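Local atomic coordinates of DNA replication regulator protein HobA (Helicobacter pylori, PDB entry 2UVP), a protein that is required for the initiation of DNA replication and increases the binding of the initiator DnaA to the oriC region. Residues W66-N69 and Y70-N74; E127-K130 and T131-S135. One frame throughout, in Å; residues are numbered along the deposited sequence.

Contact 1: residues W66-N69 and Y70-N74; sequences WFLN and YILSN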
ATOM      1  N   TRP A  66      -8.934  -2.370   8.178  1.00 11.90           N
ATOM      2  CA  TRP A  66      -8.720  -1.213   9.067  1.00 11.23           C
ATOM      3  C   TRP A  66      -8.197  -1.672  10.437  1.00 10.90           C
ATOM      4  O   TRP A  66      -7.376  -0.993  11.056  1.00 11.45           O
ATOM      5  CB  TRP A  66      -9.997  -0.387   9.239  1.00 10.74           C
ATOM      6  CG  TRP A  66     -11.115  -1.140   9.921  1.00  9.99           C
ATOM      7  CD1 TRP A  66     -12.060  -1.908   9.324  1.00 12.42           C
ATOM      8  CD2 TRP A  66     -11.362  -1.209  11.334  1.00 10.60           C
ATOM      9  NE1 TRP A  66     -12.918  -2.433  10.278  1.00 11.24           N
ATOM     10  CE2 TRP A  66     -12.509  -2.014  11.518  1.00 10.48           C
ATOM     11  CE3 TRP A  66     -10.736  -0.646  12.457  1.00 10.80           C
ATOM     12  CZ2 TRP A  66     -13.038  -2.292  12.797  1.00 10.63           C
ATOM     13  CZ3 TRP A  66     -11.265  -0.919  13.738  1.00 12.20           C
ATOM     14  CH2 TRP A  66     -12.412  -1.725  13.880  1.00 10.10           C
ATOM     15  N   PHE A  67      -8.642  -2.837  10.903  1.00 10.37           N
ATOM     16  CA  PHE A  67      -8.290  -3.283  12.252  1.00  9.79           C
ATOM     17  C   PHE A  67      -6.888  -3.904  12.262  1.00  9.78           C
ATOM     18  O   PHE A  67      -6.140  -3.763  13.228  1.00  9.98           O
ATOM     19  CB  PHE A  67      -9.346  -4.234  12.813  1.00 10.00           C
ATOM     20  CG  PHE A  67      -9.099  -4.640  14.248  1.00 10.85           C
ATOM     21  CD1 PHE A  67      -9.064  -3.678  15.269  1.00 10.60           C
ATOM     22  CD2 PHE A  67      -8.876  -5.980  14.570  1.00 12.55           C
ATOM     23  CE1 PHE A  67      -8.864  -4.057  16.625  1.00 11.40           C
ATOM     24  CE2 PHE A  67      -8.645  -6.369  15.914  1.00 10.65           C
ATOM     25  CZ  PHE A  67      -8.629  -5.388  16.935  1.00 11.04           C
ATOM     26  N   LEU A  68      -6.532  -4.564  11.165  1.00 10.11           N
ATOM     27  CA  LEU A  68      -5.137  -4.988  10.941  1.00 11.14           C
ATOM     28  C   LEU A  68      -4.218  -3.760  11.076  1.00 11.09           C
ATOM     29  O   LEU A  68      -3.244  -3.775  11.818  1.00 10.78           O
ATOM     30  CB  LEU A  68      -4.997  -5.597   9.536  1.00 12.10           C
ATOM     31  CG  LEU A  68      -3.941  -6.666   9.221  1.00 18.04           C
ATOM     32  CD1 LEU A  68      -3.625  -6.692   7.736  1.00 19.34           C
ATOM     33  CD2 LEU A  68      -2.697  -6.701  10.062  1.00 19.50           C
ATOM     34  N   ASN A  69      -4.556  -2.687  10.361  1.00 10.86           N
ATOM     35  CA  ASN A  69      -3.806  -1.435  10.418  1.00 12.03           C
ATOM     36  C   ASN A  69      -3.724  -0.899  11.851  1.00 11.44           C
ATOM     37  O   ASN A  69      -2.643  -0.491  12.324  1.00 12.02           O
ATOM     38  CB  ASN A  69      -4.489  -0.446   9.458  1.00 12.43           C
ATOM     39  CG  ASN A  69      -3.751   0.869   9.309  1.00 19.14           C
ATOM     40  OD1 ASN A  69      -3.178   1.396  10.251  1.00 24.04           O
ATOM     41  ND2 ASN A  69      -3.808   1.433   8.093  1.00 26.83           N
ATOM     42  N   TYR A  70      -4.854  -0.938  12.546  1.00 10.31           N
ATOM     43  CA  TYR A  70      -4.925  -0.496  13.944  1.00  9.59           C
ATOM     44  C   TYR A  70      -3.979  -1.305  14.828  1.00 10.24           C
ATOM     45  O   TYR A  70      -3.264  -0.732  15.643  1.00 11.49           O
ATOM     46  CB  TYR A  70      -6.348  -0.679  14.427  1.00  9.22           C
ATOM     47  CG  TYR A  70      -6.611  -0.142  15.821  1.00  9.38           C
ATOM     48  CD1 TYR A  70      -6.891   1.199  16.028  1.00  9.27           C
ATOM     49  CD2 TYR A  70      -6.607  -1.004  16.925  1.00 10.32           C
ATOM     50  CE1 TYR A  70      -7.159   1.690  17.322  1.00  8.41           C
ATOM     51  CE2 TYR A  70      -6.871  -0.526  18.221  1.00 10.45           C
ATOM     52  CZ  TYR A  70      -7.155   0.817  18.403  1.00  9.15           C
ATOM     53  OH  TYR A  70      -7.433   1.340  19.655  1.00 10.08           O
ATOM     54  N   ILE A  71      -3.961  -2.619  14.653  1.00  9.78           N
ATOM     55  CA  ILE A  71      -3.059  -3.466  15.463  1.00 10.47           C
ATOM     56  C   ILE A  71      -1.593  -3.063  15.243  1.00 11.04           C
ATOM     57  O   ILE A  71      -0.835  -2.838  16.190  1.00  9.88           O
ATOM     58  CB  ILE A  71      -3.304  -4.954  15.153  1.00 10.74           C
ATOM     59  CG1 ILE A  71      -4.675  -5.383  15.711  1.00 10.01           C
ATOM     60  CG2 ILE A  71      -2.184  -5.836  15.729  1.00 11.03           C
ATOM     61  CD1 ILE A  71      -5.127  -6.759  15.213  1.00 10.24           C
ATOM     62  N   LEU A  72      -1.193  -2.991  13.979  1.00 12.16           N
ATOM     63  CA  LEU A  72       0.182  -2.654  13.646  1.00 13.27           C
ATOM     64  C   LEU A  72       0.589  -1.280  14.186  1.00 13.01           C
ATOM     65  O   LEU A  72       1.658  -1.136  14.781  1.00 14.45           O
ATOM     66  CB  LEU A  72       0.375  -2.703  12.132  1.00 13.08           C
ATOM     67  CG  LEU A  72       0.563  -4.044  11.401  1.00 19.93           C
ATOM     68  CD1 LEU A  72       0.090  -5.270  12.125  1.00 21.59           C
ATOM     69  CD2 LEU A  72      -0.097  -3.942  10.019  1.00 20.04           C
ATOM     70  N   SER A  73      -0.259  -0.271  14.002  1.00 12.43           N
ATOM     71  CA  SER A  73       0.129   1.075  14.413  1.00 13.19           C
ATOM     72  C   SER A  73       0.095   1.249  15.915  1.00 12.81           C
ATOM     73  O   SER A  73       0.864   2.045  16.455  1.00 13.44           O
ATOM     74  CB  SER A  73      -0.723   2.180  13.761  1.00 13.78           C
ATOM     75  OG  SER A  73      -2.086   2.016  14.048  1.00 16.65           O
ATOM     76  N   ASN A  74      -0.795   0.538  16.594  1.00 12.21           N
ATOM     77  CA  ASN A  74      -0.817   0.634  18.051  1.00 12.50           C
ATOM     78  C   ASN A  74       0.317  -0.131  18.716  1.00 12.88           C
ATOM     79  O   ASN A  74       0.879   0.339  19.722  1.00 13.05           O
ATOM     80  CB  ASN A  74      -2.161   0.217  18.665  1.00 12.15           C
ATOM     81  CG  ASN A  74      -3.228   1.276  18.491  1.00 14.78           C
ATOM     82  OD1 ASN A  74      -3.770   1.466  17.399  1.00 16.77           O
ATOM     83  ND2 ASN A  74      -3.525   1.984  19.565  1.00 12.63           N
TER
HETATM   84  O   HOH W   1      -3.136   3.552  11.969  1.00 18.81           O

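Contact 2: residues E127-K130 and T131-S135; sequences EGLK and TILLS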
ATOM      1  N   GLU A 127      -9.221 -21.304   1.456  1.00 27.35           N
ATOM      2  CA  GLU A 127      -8.826 -22.584   2.033  1.00 27.20           C
ATOM      3  C   GLU A 127      -7.350 -22.648   2.418  1.00 25.94           C
ATOM      4  O   GLU A 127      -6.976 -23.345   3.362  1.00 25.94           O
ATOM      5  CB  GLU A 127      -9.209 -23.728   1.084  1.00 27.91           C
ATOM      6  CG  GLU A 127     -10.710 -24.028   1.080  1.00 31.34           C
ATOM      7  CD  GLU A 127     -11.143 -24.764   2.344  1.00 34.35           C
ATOM      8  OE1 GLU A 127     -10.316 -25.500   2.923  1.00 36.49           O
ATOM      9  OE2 GLU A 127     -12.309 -24.604   2.759  1.00 38.60           O
ATOM     10  N   GLY A 128      -6.510 -21.920   1.689  1.00 24.73           N
ATOM     11  CA  GLY A 128      -5.086 -21.874   1.998  1.00 23.67           C
ATOM     12  C   GLY A 128      -4.811 -21.273   3.369  1.00 23.07           C
ATOM     13  O   GLY A 128      -3.986 -21.781   4.125  1.00 22.47           O
ATOM     14  N   LEU A 129      -5.519 -20.189   3.693  1.00 22.44           N
ATOM     15  CA  LEU A 129      -5.417 -19.601   5.026  1.00 22.05           C
ATOM     16  C   LEU A 129      -5.947 -20.580   6.071  1.00 22.25           C
ATOM     17  O   LEU A 129      -5.330 -20.776   7.110  1.00 21.80           O
ATOM     18  CB  LEU A 129      -6.173 -18.264   5.096  1.00 21.56           C
ATOM     19  CG  LEU A 129      -6.042 -17.500   6.432  1.00 22.14           C
ATOM     20  CD1 LEU A 129      -4.572 -17.162   6.764  1.00 22.05           C
ATOM     21  CD2 LEU A 129      -6.912 -16.254   6.397  1.00 21.15           C
ATOM     22  N   LYS A 130      -7.092 -21.208   5.786  1.00 23.45           N
ATOM     23  CA  LYS A 130      -7.657 -22.179   6.715  1.00 24.34           C
ATOM     24  C   LYS A 130      -6.634 -23.259   7.041  1.00 24.30           C
ATOM     25  O   LYS A 130      -6.404 -23.562   8.201  1.00 23.82           O
ATOM     26  CB  LYS A 130      -8.949 -22.786   6.159  1.00 25.36           C
ATOM     27  CG  LYS A 130      -9.673 -23.676   7.153  1.00 28.06           C
ATOM     28  CD  LYS A 130     -11.164 -23.340   7.218  1.00 34.02           C
ATOM     29  CE  LYS A 130     -11.989 -24.211   6.292  1.00 37.45           C
ATOM     30  NZ  LYS A 130     -13.345 -24.472   6.884  1.00 38.66           N
ATOM     31  N   THR A 131      -5.990 -23.794   6.008  1.00 25.10           N
ATOM     32  CA  THR A 131      -4.975 -24.829   6.183  1.00 26.16           C
ATOM     33  C   THR A 131      -3.815 -24.356   7.063  1.00 26.00           C
ATOM     34  O   THR A 131      -3.310 -25.105   7.889  1.00 26.48           O
ATOM     35  CB  THR A 131      -4.468 -25.322   4.800  1.00 26.64           C
ATOM     36  OG1 THR A 131      -5.580 -25.838   4.049  1.00 28.46           O
ATOM     37  CG2 THR A 131      -3.430 -26.413   4.950  1.00 27.88           C
ATOM     38  N   ILE A 132      -3.403 -23.104   6.894  1.00 25.96           N
ATOM     39  CA  ILE A 132      -2.296 -22.556   7.664  1.00 26.55           C
ATOM     40  C   ILE A 132      -2.692 -22.427   9.141  1.00 25.98           C
ATOM     41  O   ILE A 132      -1.938 -22.809  10.048  1.00 25.91           O
ATOM     42  CB  ILE A 132      -1.828 -21.209   7.042  1.00 26.86           C
ATOM     43  CG1 ILE A 132      -0.751 -21.492   5.994  1.00 28.68           C
ATOM     44  CG2 ILE A 132      -1.306 -20.251   8.099  1.00 28.31           C
ATOM     45  CD1 ILE A 132      -0.434 -20.326   5.104  1.00 30.07           C
ATOM     46  N   LEU A 133      -3.901 -21.926   9.369  1.00 25.76           N
ATOM     47  CA  LEU A 133      -4.374 -21.709  10.726  1.00 26.38           C
ATOM     48  C   LEU A 133      -4.627 -23.040  11.432  1.00 27.30           C
ATOM     49  O   LEU A 133      -4.511 -23.125  12.648  1.00 27.71           O
ATOM     50  CB  LEU A 133      -5.612 -20.810  10.716  1.00 25.36           C
ATOM     51  CG  LEU A 133      -5.360 -19.397  10.162  1.00 24.89           C
ATOM     52  CD1 LEU A 133      -6.634 -18.590  10.191  1.00 24.02           C
ATOM     53  CD2 LEU A 133      -4.241 -18.671  10.900  1.00 23.73           C
ATOM     54  N   LEU A 134      -4.948 -24.068  10.646  1.00 28.38           N
ATOM     55  CA  LEU A 134      -5.105 -25.452  11.130  1.00 29.59           C
ATOM     56  C   LEU A 134      -3.781 -26.132  11.509  1.00 30.11           C
ATOM     57  O   LEU A 134      -3.781 -27.198  12.146  1.00 30.09           O
ATOM     58  CB  LEU A 134      -5.810 -26.282  10.055  1.00 29.49           C
ATOM     59  CG  LEU A 134      -7.232 -26.840  10.227  1.00 31.56           C
ATOM     60  CD1 LEU A 134      -8.056 -26.170  11.325  1.00 30.65           C
ATOM     61  CD2 LEU A 134      -7.979 -26.809   8.904  1.00 31.98           C
ATOM     62  N   SER A 135      -2.665 -25.517  11.115  1.00 30.42           N
ATOM     63  CA  SER A 135      -1.338 -26.110  11.281  1.00 30.63           C
ATOM     64  C   SER A 135      -0.849 -26.162  12.736  1.00 31.16           C
ATOM     65  O   SER A 135      -1.562 -25.761  13.656  1.00 31.58           O
ATOM     66  CB  SER A 135      -0.318 -25.391  10.389  1.00 30.71           C
ATOM     67  OG  SER A 135       0.074 -24.146  10.945  1.00 31.03           O
TER

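Contact 1: residues W66-N69 and Y70-N74
Phe67 spreads its ring against the side chain of Ile71, one helical turn further on: Ile71 CG1 stands over one face, 4.2 Å from the centroid of the Phe67 ring in a CH-pi contact, and Ile71 CD1 reaches the rim at Phe67 CE2, 3.6 Å away. With CG swung opposite the backbone N (chi1 -175°), the Phe67 ring also comes beside Tyr70. The two planes are tilted by only 16°, but one ring is displaced well past the other, so they meet at their margins without a full stack; Phe67 CE1 meets Tyr70 CD2 at 3.8 Å. Leu68 touches Leu72 through methyl groups, CD2 of Leu68 lying 3.8 Å from CD1 of Leu72. On the polar side, Ser73 N donates to Asn69 O at 2.9 Å. Leu68, Ile71 and Leu72 rest on strand 55-60, Phe67 and Tyr70 meet helix 161-180, and Tyr70 OH is hydrogen-bonded to an acidic side chain of another protein chain. The chemistry is that of a helix with an apolar side set into the fold and, around Trp66, Asn69 and Tyr70, a side that also meets another protein chain; there a water donates to Asn69 OD1 and joins it to Ser73 OG.

Contact 2: residues E127-K130 and T131-S135
Leu133 leans back over the preceding turn of its helix and meets Leu129. Its CB lies 3.6 Å from Leu129 O, and its CG comes closer to that same oxygen, at 3.3 Å, while also approaching Leu129 CD1. At the tip, Leu133 CD1 touches Leu129 CG at 4.0 Å. This course follows from CG of Leu133 standing opposite its own carbonyl carbon (chi1 -63°), which directs the chain back toward the earlier turn. In the backbone of the same turn, Leu133 N donates to Leu129 O at 2.9 Å. Thr131 adds a side-chain bond to the helical pattern: both its N and its OG1 donate to Glu127 O, each at 2.9 Å, from opposite faces of the carbonyl plane, so that one oxygen is gripped twice. Lys130 and Leu134 run side by side on the outer surface, with CG of Lys130 4.0 Å from CD2 of Leu134. At Ser135, N and OG both donate to Ile132 O, the hydroxyl at 2.6 Å and in the carbonyl plane. Inward, Leu129 and Leu133 pack on His120, and Ile132 and Leu133 on Phe118, both of strand 116-121. The arrangement is that of the connecting helix in a beta-alpha-beta crossover, here between the parallel strands 116-121 and 139-143.

Each contact joins successive turns of its own helix, 65-75 or 127-133, and each helix connects parallel strands of the same sheet, yet their settings differ. Contact 1, centred about 9 Å from the centre of the chain, is mostly buried and belongs to the crossover from strand 55-60 to 88-90; contact 2, centred about 17 Å from it, is only partly buried. Contact 1 has aromatic rings among its aliphatic groups and also reaches another protein chain, whereas the inner face of contact 2 is purely aliphatic, of leucine and isoleucine, with Thr131, Lys130 and Leu134 toward the surface. Their nearest atoms are about 10 Å apart, but strand 116-121 receives side chains from both.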